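Local coordinates for UDP-glucose 4-epimerase (Brucella ovis, PDB 4WOK), which probably interconverts UDP-glucose and UDP-galactose by inverting the sugar at C4, with a tightly held NAD as cofactor, at residues A[24-29]-A[234-239]; A[39-44]-A[65-70]; A[277-282]-A[318-323]. The protein carries 2 engineered substitutions. All coordinates share one frame; numbering follows the deposited sequence.

Interaction 1 of 3, residues A[24-29]-A[234-239]; sequences GSHTAK and IHVTDL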
loop_
_atom_site.group_PDB
_atom_site.type_symbol
_atom_site.label_atom_id
_atom_site.label_comp_id
_atom_site.label_asym_id
_atom_site.label_seq_id
_atom_site.Cartn_x
_atom_site.Cartn_y
_atom_site.Cartn_z
ATOM N N GLY A 24 -1.726 4.185 5.898
ATOM C CA GLY A 24 -1.937 5.608 6.157
ATOM C C GLY A 24 -1.624 5.972 7.601
ATOM O O GLY A 24 -1.028 7.006 7.859
ATOM N N SER A 25 -2.028 5.129 8.551
ATOM C CA SER A 25 -1.764 5.420 9.959
ATOM C C SER A 25 -0.269 5.330 10.247
ATOM O O SER A 25 0.268 6.162 10.988
ATOM C CB SER A 25 -2.549 4.484 10.896
ATOM O OG SER A 25 -2.193 3.113 10.711
ATOM N N HIS A 26 0.417 4.347 9.657
ATOM C CA HIS A 26 1.875 4.278 9.821
ATOM C C HIS A 26 2.563 5.519 9.246
ATOM O O HIS A 26 3.584 5.997 9.772
ATOM C CB HIS A 26 2.442 3.020 9.162
ATOM C CG HIS A 26 2.266 1.779 9.984
ATOM N ND1 HIS A 26 1.089 1.069 10.012
ATOM C CD2 HIS A 26 3.126 1.126 10.806
ATOM C CE1 HIS A 26 1.224 0.027 10.823
ATOM N NE2 HIS A 26 2.448 0.042 11.316
ATOM N N THR A 27 2.008 6.027 8.154
ATOM C CA THR A 27 2.580 7.198 7.499
ATOM C C THR A 27 2.330 8.455 8.326
ATOM O O THR A 27 3.212 9.312 8.440
ATOM C CB THR A 27 2.005 7.353 6.084
ATOM O OG1 THR A 27 2.359 6.188 5.325
ATOM C CG2 THR A 27 2.552 8.621 5.396
ATOM N N ALA A 28 1.140 8.557 8.917
ATOM C CA ALA A 28 0.840 9.651 9.849
ATOM C C ALA A 28 1.804 9.651 11.045
ATOM O O ALA A 28 2.331 10.700 11.434
ATOM C CB ALA A 28 -0.603 9.549 10.330
ATOM N N LYS A 29 2.026 8.479 11.638
ATOM C CA LYS A 29 2.994 8.354 12.735
ATOM C C LYS A 29 4.364 8.870 12.310
ATOM O O LYS A 29 5.018 9.623 13.049
ATOM C CB LYS A 29 3.098 6.891 13.193
ATOM C CG LYS A 29 4.156 6.623 14.270
ATOM C CD LYS A 29 4.061 5.175 14.773
ATOM C CE LYS A 29 4.853 4.948 16.053
ATOM N NZ LYS A 29 6.309 4.808 15.795
ATOM N N ILE A 234 6.912 -5.637 1.073
ATOM C CA ILE A 234 7.628 -4.485 1.606
ATOM C C ILE A 234 7.023 -4.076 2.947
ATOM O O ILE A 234 5.801 -4.029 3.110
ATOM C CB ILE A 234 7.621 -3.292 0.606
ATOM C CG1 ILE A 234 8.287 -2.059 1.223
ATOM C CG2 ILE A 234 6.208 -2.951 0.145
ATOM C CD1 ILE A 234 8.615 -0.971 0.200
ATOM N N HIS A 235 7.891 -3.799 3.912
ATOM C CA HIS A 235 7.464 -3.416 5.246
ATOM C C HIS A 235 6.735 -2.077 5.232
ATOM O O HIS A 235 7.172 -1.125 4.578
ATOM C CB HIS A 235 8.671 -3.352 6.181
ATOM C CG HIS A 235 8.309 -3.364 7.631
ATOM N ND1 HIS A 235 7.735 -2.284 8.263
ATOM C CD2 HIS A 235 8.429 -4.332 8.572
ATOM C CE1 HIS A 235 7.527 -2.580 9.534
ATOM N NE2 HIS A 235 7.940 -3.817 9.748
ATOM N N VAL A 236 5.644 -1.999 5.984
ATOM C CA VAL A 236 4.795 -0.810 5.987
ATOM C C VAL A 236 5.537 0.449 6.473
ATOM O O VAL A 236 5.235 1.574 6.049
ATOM C CB VAL A 236 3.541 -1.056 6.852
ATOM C CG1 VAL A 236 3.939 -1.391 8.287
ATOM C CG2 VAL A 236 2.586 0.136 6.794
ATOM N N THR A 237 6.516 0.271 7.355
ATOM C CA THR A 237 7.292 1.420 7.813
ATOM C C THR A 237 8.153 1.961 6.679
ATOM O O THR A 237 8.329 3.179 6.548
ATOM C CB THR A 237 8.172 1.070 9.022
ATOM O OG1 THR A 237 7.329 0.610 10.087
ATOM C CG2 THR A 237 8.944 2.299 9.496
ATOM N N ASP A 238 8.692 1.060 5.859
ATOM C CA ASP A 238 9.410 1.462 4.654
ATOM C C ASP A 238 8.470 2.212 3.706
ATOM O O ASP A 238 8.869 3.182 3.068
ATOM C CB ASP A 238 10.019 0.251 3.944
ATOM C CG ASP A 238 11.370 -0.160 4.533
ATOM O OD1 ASP A 238 12.140 0.744 4.935
ATOM O OD2 ASP A 238 11.657 -1.381 4.592
ATOM N N LEU A 239 7.225 1.761 3.610
ATOM C CA LEU A 239 6.243 2.469 2.777
ATOM C C LEU A 239 5.998 3.865 3.325
ATOM O O LEU A 239 5.951 4.829 2.564
ATOM C CB LEU A 239 4.922 1.687 2.684
ATOM C CG LEU A 239 4.992 0.425 1.824
ATOM C CD1 LEU A 239 3.729 -0.397 1.989
ATOM C CD2 LEU A 239 5.237 0.763 0.363
#
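His26 and Thr237 bring the two backbones closest, with His26 CA 6.4 Å from Thr237 CA where helix 22-33 passes the first turn of helix 236-251. The main contact is made one residue earlier, between the His26 imidazole and Val236. Both valine methyls lie over one face of the ring. Val236 CG1 makes a CH-pi contact, 3.7 Å from the centroid of the His26 ring and 14° off the normal, displaced toward the CD2-NE2 side. Val236 CG2 packs over the other part, 3.6 Å from His26 CG. In Val236, CG2 is anti to the backbone N and CG1 lies between N and the carbonyl carbon (chi1 59°), which presents both methyls to the ring together. The ring has a polar grip of its own, since His26 ND1 is hydrogen-bonded to Phe22 O one turn back in the same helix. Thr237 adds a looser touch, its OG1 4.3 Å from His26 CD2.

The turn that carries Val236 is fixed by His235, the N-cap of helix 236-251. His235 ND1 accepts from Thr237 N at 3.0 Å, and the N-H lies close to the ring plane. The other ring nitrogen, NE2, is hydrogen-bonded to Thr325 OG1.

Around this buried contact, Val236 also packs on Phe22 and Ile23, and Leu239 on Ile23, so more of helix 22-33 is covered. Before the cap, strand 230-235 pairs with strand 180-182. The His235 side chain itself rests on Thr321 and Ile322 of helix 319-326.

Interaction 2 of 3, residues A[39-44]-A[65-70]; sequences VVYDNL and QARLVE. With NAD (nicotinamide-adenine-dinucleotide), chain B.
The Tyr41 ring takes Leu68 CD1 over the middle of one face, in a CH-pi contact 3.7 Å from the centroid and only 6° off the normal. The aromatic CG is anti to the backbone N (chi1 -175°), which sends the ring from strand 37-42 toward helix 65-75. At the far end of the ring, Tyr41 OH lies 3.7 Å from Arg67 CB, and the extended arginine chain runs on past it. That hydroxyl is hydrogen-bonded to Asp61 O. Arg67 NE is hydrogen-bonded to Glu59 O, which ties down the far part of the arginine. Val58 and Leu15, from the strands flanking 37-42, also touch the Tyr41 side chain. On the helix side, Leu68 reaches on to Leu110 of helix 96-116.

Strand 37-42 is the second strand of the Rossmann fold, and an acidic residue at its end that holds the adenosine ribose is a hallmark of NAD-binding members. Asp42 fills that place here. Asp42 OD1 accepts from NAD O2B at 2.7 Å, and Asp42 OD2 from NAD O3B at 2.6 Å. Two backbone amides help fix the carboxylate. Leu44 N donates to the anti lone pair of Asp42 OD1 at 2.8 Å, closing an Asx turn, while Ala20 N donates to OD2. Asn43 then covers the base. Its side-chain amide lies flat over one face of the adenine, with Asn43 ND2 3.2 Å from C6A of NAD. The backbone Asn43 N comes within 3.1 Å of N3A of NAD. Hydrogen bonds from ND2 to Asp61 OD2 and between OD1 and Ser45 OG set the rotation of this amide.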
loop_
_atom_site.group_PDB
_atom_site.type_symbol
_atom_site.label_atom_id
_atom_site.label_comp_id
_atom_site.label_asym_id
_atom_site.label_seq_id
_atom_site.Cartn_x
_atom_site.Cartn_y
_atom_site.Cartn_z
ATOM N N VAL A 39 -2.885 15.414 9.229
ATOM C CA VAL A 39 -4.311 15.607 9.389
ATOM C C VAL A 39 -4.983 14.486 8.645
ATOM O O VAL A 39 -4.827 14.381 7.429
ATOM C CB VAL A 39 -4.784 16.960 8.832
ATOM C CG1 VAL A 39 -6.278 17.111 9.024
ATOM C CG2 VAL A 39 -4.029 18.107 9.524
ATOM N N VAL A 40 -5.734 13.654 9.350
ATOM C CA VAL A 40 -6.310 12.475 8.688
ATOM C C VAL A 40 -7.725 12.769 8.216
ATOM O O VAL A 40 -8.536 13.321 8.964
ATOM C CB VAL A 40 -6.298 11.233 9.623
ATOM C CG1 VAL A 40 -7.186 10.078 9.055
ATOM C CG2 VAL A 40 -4.884 10.737 9.831
ATOM N N TYR A 41 -8.003 12.413 6.958
ATOM C CA TYR A 41 -9.333 12.524 6.368
ATOM C C TYR A 41 -9.707 11.105 5.949
ATOM O O TYR A 41 -9.013 10.500 5.142
ATOM C CB TYR A 41 -9.333 13.491 5.177
ATOM C CG TYR A 41 -10.716 13.756 4.587
ATOM C CD1 TYR A 41 -11.266 12.904 3.642
ATOM C CD2 TYR A 41 -11.457 14.869 4.982
ATOM C CE1 TYR A 41 -12.556 13.142 3.104
ATOM C CE2 TYR A 41 -12.715 15.130 4.446
ATOM C CZ TYR A 41 -13.260 14.267 3.507
ATOM O OH TYR A 41 -14.520 14.517 2.986
ATOM N N ASP A 42 -10.771 10.557 6.523
ATOM C CA ASP A 42 -11.021 9.111 6.378
ATOM C C ASP A 42 -12.474 8.830 6.674
ATOM O O ASP A 42 -13.043 9.455 7.577
ATOM C CB ASP A 42 -10.121 8.323 7.341
ATOM C CG ASP A 42 -9.970 6.865 6.952
ATOM O OD1 ASP A 42 -10.992 6.138 6.932
ATOM O OD2 ASP A 42 -8.831 6.443 6.666
ATOM N N ASN A 43 -13.099 7.911 5.936
ATOM C CA ASN A 43 -14.517 7.677 6.171
ATOM C C ASN A 43 -14.778 6.509 7.124
ATOM O O ASN A 43 -15.938 6.162 7.383
ATOM C CB ASN A 43 -15.271 7.471 4.837
ATOM C CG ASN A 43 -14.888 6.181 4.102
ATOM O OD1 ASN A 43 -14.046 5.398 4.545
ATOM N ND2 ASN A 43 -15.533 5.963 2.959
ATOM N N LEU A 44 -13.690 5.916 7.618
ATOM C CA LEU A 44 -13.688 4.757 8.541
ATOM C C LEU A 44 -14.384 3.508 8.002
ATOM O O LEU A 44 -14.754 2.613 8.779
ATOM C CB LEU A 44 -14.314 5.132 9.885
ATOM C CG LEU A 44 -13.663 6.350 10.555
ATOM C CD1 LEU A 44 -14.332 6.642 11.895
ATOM C CD2 LEU A 44 -12.125 6.155 10.736
ATOM N N GLN A 65 -17.299 16.228 -1.867
ATOM C CA GLN A 65 -16.302 17.184 -2.342
ATOM C C GLN A 65 -16.329 18.486 -1.538
ATOM O O GLN A 65 -15.275 19.059 -1.290
ATOM C CB GLN A 65 -16.472 17.503 -3.824
ATOM C CG GLN A 65 -15.207 18.174 -4.393
ATOM C CD GLN A 65 -15.352 18.578 -5.837
ATOM O OE1 GLN A 65 -15.114 17.780 -6.741
ATOM N NE2 GLN A 65 -15.751 19.817 -6.066
ATOM N N ALA A 66 -17.507 18.928 -1.098
ATOM C CA ALA A 66 -17.574 20.145 -0.270
ATOM C C ALA A 66 -16.779 19.965 1.021
ATOM O O ALA A 66 -16.021 20.841 1.433
ATOM C CB ALA A 66 -19.025 20.516 0.054
ATOM N N ARG A 67 -16.948 18.821 1.667
ATOM C CA ARG A 67 -16.275 18.592 2.929
ATOM C C ARG A 67 -14.770 18.489 2.734
ATOM O O ARG A 67 -14.000 18.934 3.575
ATOM C CB ARG A 67 -16.799 17.323 3.595
ATOM C CG ARG A 67 -16.294 17.121 5.026
ATOM C CD ARG A 67 -17.148 16.066 5.695
ATOM N NE ARG A 67 -16.754 15.831 7.075
ATOM C CZ ARG A 67 -17.114 16.598 8.097
ATOM N NH1 ARG A 67 -17.882 17.668 7.895
ATOM N NH2 ARG A 67 -16.699 16.294 9.317
ATOM N N LEU A 68 -14.354 17.879 1.631
ATOM C CA LEU A 68 -12.927 17.752 1.348
ATOM C C LEU A 68 -12.301 19.125 1.048
ATOM O O LEU A 68 -11.220 19.462 1.549
ATOM C CB LEU A 68 -12.725 16.786 0.185
ATOM C CG LEU A 68 -11.324 16.280 -0.133
ATOM C CD1 LEU A 68 -10.620 15.718 1.113
ATOM C CD2 LEU A 68 -11.464 15.218 -1.210
ATOM N N VAL A 69 -12.986 19.927 0.241
ATOM C CA VAL A 69 -12.524 21.294 -0.023
ATOM C C VAL A 69 -12.450 22.121 1.263
ATOM O O VAL A 69 -11.468 22.843 1.509
ATOM C CB VAL A 69 -13.444 21.987 -1.047
ATOM C CG1 VAL A 69 -13.191 23.488 -1.093
ATOM C CG2 VAL A 69 -13.250 21.369 -2.434
ATOM N N GLU A 70 -13.485 22.014 2.088
ATOM C CA GLU A 70 -13.532 22.724 3.365
ATOM C C GLU A 70 -12.303 22.383 4.193
ATOM O O GLU A 70 -11.671 23.249 4.805
ATOM C CB GLU A 70 -14.798 22.342 4.121
ATOM C CG GLU A 70 -15.020 23.052 5.448
ATOM C CD GLU A 70 -16.272 22.524 6.141
ATOM O OE1 GLU A 70 -17.392 22.890 5.725
ATOM O OE2 GLU A 70 -16.136 21.710 7.080
HETATM P PA NAD B . -6.767 0.138 4.410
HETATM O O1A NAD B . -8.162 -0.216 3.929
HETATM O O2A NAD B . -6.230 -0.216 5.765
HETATM O O5B NAD B . -6.748 1.871 4.409
HETATM C C5B NAD B . -7.702 2.390 3.508
HETATM C C4B NAD B . -8.226 3.675 4.203
HETATM O O4B NAD B . -8.986 4.466 3.280
HETATM C C3B NAD B . -9.168 3.144 5.289
HETATM O O3B NAD B . -8.865 3.826 6.480
HETATM C C2B NAD B . -10.565 3.523 4.736
HETATM O O2B NAD B . -11.439 3.795 5.759
HETATM C C1B NAD B . -10.221 4.828 3.929
HETATM N N9A NAD B . -11.155 5.053 2.809
HETATM C C8A NAD B . -11.566 4.155 1.800
HETATM N N7A NAD B . -12.403 4.717 0.922
HETATM C C5A NAD B . -12.546 6.032 1.383
HETATM C C6A NAD B . -13.303 7.121 0.898
HETATM N N6A NAD B . -14.090 6.978 -0.221
HETATM N N1A NAD B . -13.254 8.311 1.541
HETATM C C2A NAD B . -12.464 8.400 2.660
HETATM N N3A NAD B . -11.694 7.438 3.245
HETATM C C4A NAD B . -11.766 6.260 2.552
HETATM O O3 NAD B . -5.938 -0.317 3.110
HETATM P PN NAD B . -4.334 -0.122 3.158
HETATM O O1N NAD B . -3.732 0.787 4.193
HETATM O O2N NAD B . -3.810 -1.459 2.767
HETATM O O5D NAD B . -3.869 0.581 1.650
HETATM C C5D NAD B . -4.373 1.811 1.471
HETATM C C4D NAD B . -3.762 2.314 0.162
HETATM O O4D NAD B . -2.576 1.481 -0.167
HETATM C C3D NAD B . -4.762 2.084 -0.990
HETATM O O3D NAD B . -4.530 3.112 -1.898
HETATM C C2D NAD B . -4.275 0.742 -1.547
HETATM O O2D NAD B . -4.548 0.540 -2.877
HETATM C C1D NAD B . -2.757 1.032 -1.470
HETATM N N1N NAD B . -1.997 -0.306 -1.652
HETATM C C2N NAD B . -2.021 -1.206 -0.590
HETATM C C3N NAD B . -1.330 -2.437 -0.738
HETATM C C7N NAD B . -1.350 -3.420 0.401
HETATM O O7N NAD B . -0.730 -4.485 0.316
HETATM N N7N NAD B . -2.072 -3.103 1.535
HETATM C C4N NAD B . -0.665 -2.709 -1.936
HETATM C C5N NAD B . -0.665 -1.785 -2.980
HETATM C C6N NAD B . -1.346 -0.569 -2.831
#

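Interaction 3 of 3, residues A[277-282]-A[318-323]; sequences GRLTGR and DLDTII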
loop_
_atom_site.group_PDB
_atom_site.type_symbol
_atom_site.label_atom_id
_atom_site.label_comp_id
_atom_site.label_asym_id
_atom_site.label_seq_id
_atom_site.Cartn_x
_atom_site.Cartn_y
_atom_site.Cartn_z
ATOM N N GLY A 277 6.926 -20.312 11.502
ATOM C CA GLY A 277 7.094 -21.450 12.392
ATOM C C GLY A 277 8.324 -21.282 13.266
ATOM O O GLY A 277 8.305 -21.555 14.468
ATOM N N ARG A 278 9.391 -20.802 12.646
ATOM C CA ARG A 278 10.669 -20.592 13.314
ATOM C C ARG A 278 10.624 -19.497 14.378
ATOM O O ARG A 278 11.101 -19.689 15.493
ATOM C CB ARG A 278 11.727 -20.251 12.272
ATOM C CG ARG A 278 13.136 -20.143 12.798
ATOM C CD ARG A 278 14.054 -19.667 11.686
ATOM N NE ARG A 278 13.675 -20.261 10.405
ATOM C CZ ARG A 278 13.386 -19.565 9.308
ATOM N NH1 ARG A 278 13.441 -18.237 9.323
ATOM N NH2 ARG A 278 13.047 -20.201 8.193
ATOM N N LEU A 279 10.053 -18.345 14.038
ATOM C CA LEU A 279 10.086 -17.196 14.937
ATOM C C LEU A 279 8.996 -17.228 16.002
ATOM O O LEU A 279 9.117 -16.573 17.038
ATOM C CB LEU A 279 9.965 -15.900 14.131
ATOM C CG LEU A 279 11.168 -15.563 13.249
ATOM C CD1 LEU A 279 10.812 -14.483 12.229
ATOM C CD2 LEU A 279 12.331 -15.114 14.116
ATOM N N THR A 280 7.924 -17.972 15.746
ATOM C CA THR A 280 6.797 -17.983 16.674
ATOM C C THR A 280 6.591 -19.342 17.336
ATOM O O THR A 280 5.848 -19.452 18.310
ATOM C CB THR A 280 5.496 -17.581 15.976
ATOM O OG1 THR A 280 5.034 -18.671 15.177
ATOM C CG2 THR A 280 5.737 -16.379 15.090
ATOM N N GLY A 281 7.250 -20.368 16.807
ATOM C CA GLY A 281 7.141 -21.709 17.361
ATOM C C GLY A 281 5.825 -22.387 17.028
ATOM O O GLY A 281 5.522 -23.464 17.533
ATOM N N ARG A 282 5.026 -21.753 16.179
ATOM C CA ARG A 282 3.755 -22.342 15.796
ATOM C C ARG A 282 3.709 -22.521 14.290
ATOM O O ARG A 282 3.997 -21.594 13.543
ATOM C CB ARG A 282 2.603 -21.479 16.296
ATOM C CG ARG A 282 2.659 -21.290 17.800
ATOM C CD ARG A 282 1.401 -20.661 18.347
ATOM N NE ARG A 282 0.250 -21.549 18.215
ATOM C CZ ARG A 282 -0.945 -21.294 18.738
ATOM N NH1 ARG A 282 -1.136 -20.179 19.433
ATOM N NH2 ARG A 282 -1.946 -22.149 18.567
ATOM N N ASP A 318 13.474 -6.871 5.415
ATOM C CA ASP A 318 13.950 -8.246 5.484
ATOM C C ASP A 318 12.820 -9.111 6.056
ATOM O O ASP A 318 12.052 -8.649 6.902
ATOM C CB ASP A 318 15.217 -8.340 6.337
ATOM C CG ASP A 318 15.057 -7.663 7.681
ATOM O OD1 ASP A 318 15.048 -6.411 7.728
ATOM O OD2 ASP A 318 14.933 -8.389 8.688
ATOM N N LEU A 319 12.698 -10.346 5.582
ATOM C CA LEU A 319 11.584 -11.208 5.986
ATOM C C LEU A 319 11.451 -11.305 7.504
ATOM O O LEU A 319 10.353 -11.214 8.051
ATOM C CB LEU A 319 11.751 -12.606 5.391
ATOM C CG LEU A 319 10.621 -13.580 5.728
ATOM C CD1 LEU A 319 9.270 -13.031 5.278
ATOM C CD2 LEU A 319 10.891 -14.935 5.100
ATOM N N ASP A 320 12.585 -11.467 8.176
ATOM C CA ASP A 320 12.562 -11.640 9.620
ATOM C C ASP A 320 11.939 -10.431 10.333
ATOM O O ASP A 320 11.140 -10.616 11.252
ATOM C CB ASP A 320 13.970 -11.932 10.148
ATOM C CG ASP A 320 14.290 -13.426 10.157
ATOM O OD1 ASP A 320 13.738 -14.166 9.310
ATOM O OD2 ASP A 320 15.089 -13.862 11.011
ATOM N N THR A 321 12.247 -9.214 9.895
ATOM C CA THR A 321 11.633 -8.028 10.499
ATOM C C THR A 321 10.136 -7.954 10.193
ATOM O O THR A 321 9.323 -7.637 11.065
ATOM C CB THR A 321 12.312 -6.737 10.013
ATOM O OG1 THR A 321 13.684 -6.753 10.425
ATOM C CG2 THR A 321 11.629 -5.515 10.604
ATOM N N ILE A 322 9.777 -8.259 8.955
ATOM C CA ILE A 322 8.367 -8.288 8.567
ATOM C C ILE A 322 7.612 -9.263 9.462
ATOM O O ILE A 322 6.587 -8.914 10.048
ATOM C CB ILE A 322 8.203 -8.683 7.092
ATOM C CG1 ILE A 322 8.671 -7.537 6.194
ATOM C CG2 ILE A 322 6.775 -9.099 6.798
ATOM C CD1 ILE A 322 8.754 -7.897 4.726
ATOM N N ILE A 323 8.147 -10.474 9.608
ATOM C CA ILE A 323 7.442 -11.488 10.386
ATOM C C ILE A 323 7.382 -11.128 11.859
ATOM O O ILE A 323 6.326 -11.185 12.480
ATOM C CB ILE A 323 8.095 -12.867 10.255
ATOM C CG1 ILE A 323 7.987 -13.366 8.812
ATOM C CG2 ILE A 323 7.431 -13.833 11.217
ATOM C CD1 ILE A 323 6.584 -13.328 8.260
#
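Leu279 and Ile323 make the apolar core of the contact, with Leu279 CD1 3.6 Å from Ile323 CG2. The two side chains meet at a slant. The same leucine methyl also sits against the backbone of helix 319-326, with Leu279 CD1 4.0 Å from Asp320 O. Leu279 CG is anti to the carbonyl carbon (chi1 -69°), and this carries CD1 across to the partner helix. Nearer the surface, Arg278 faces Asp320. Arg278 NH1 is 4.1 Å from Asp320 OD1, too far for a salt bridge. The carboxylate oxygen lies at the edge of the guanidinium, and the two planes are only 26° apart. Any attraction here is probably loose, and Asp320 is modelled in two conformers.

The next shell fixes the ends of the helices. Asp318 is the N-cap of helix 319-326. Asp318 OD2 accepts twice from Thr321, from N at 3.1 Å and from OG1 at 2.7 Å. Both donors come from the same face of the carboxylate. This secures the turn that bears Asp320. Helix 269-280 ends at Thr280, and Gly281 follows with a positive phi of 75°. Thr280 OG1 accepts from Arg282 N at 3.2 Å, forming an ST turn, and is also hydrogen-bonded to Ile276 O.

Farther in, Ile323 packs on Ile201 and Met205 of helix 200-209. The arrangement is helix-helix packing in the C-terminal part of the epimerase, joining the last turn of helix 269-280 to the first turns of helix 319-326.

The three contacts run across the molecule. Interactions 2 and 3 lie on opposite sides of the chain's centre, about 38 Å apart between centres, with interaction 1 between them. Segment 39-44 of interaction 2 holds the adenosine end of NAD. Helix 22-33 of interaction 1 leads into its strand 37-42, and the nearest atoms of the two contacts are about 4 Å apart. The Val236 side chain is about 7 Å from NAD and about 10 Å from the zinc ion. Interactions 1 and 3 touch directly: His235 CD2 packs 4.0 Å from Ile322 CA. Interaction 3 is remote from the cofactor, with the Ile323 side chain about 14 Å away.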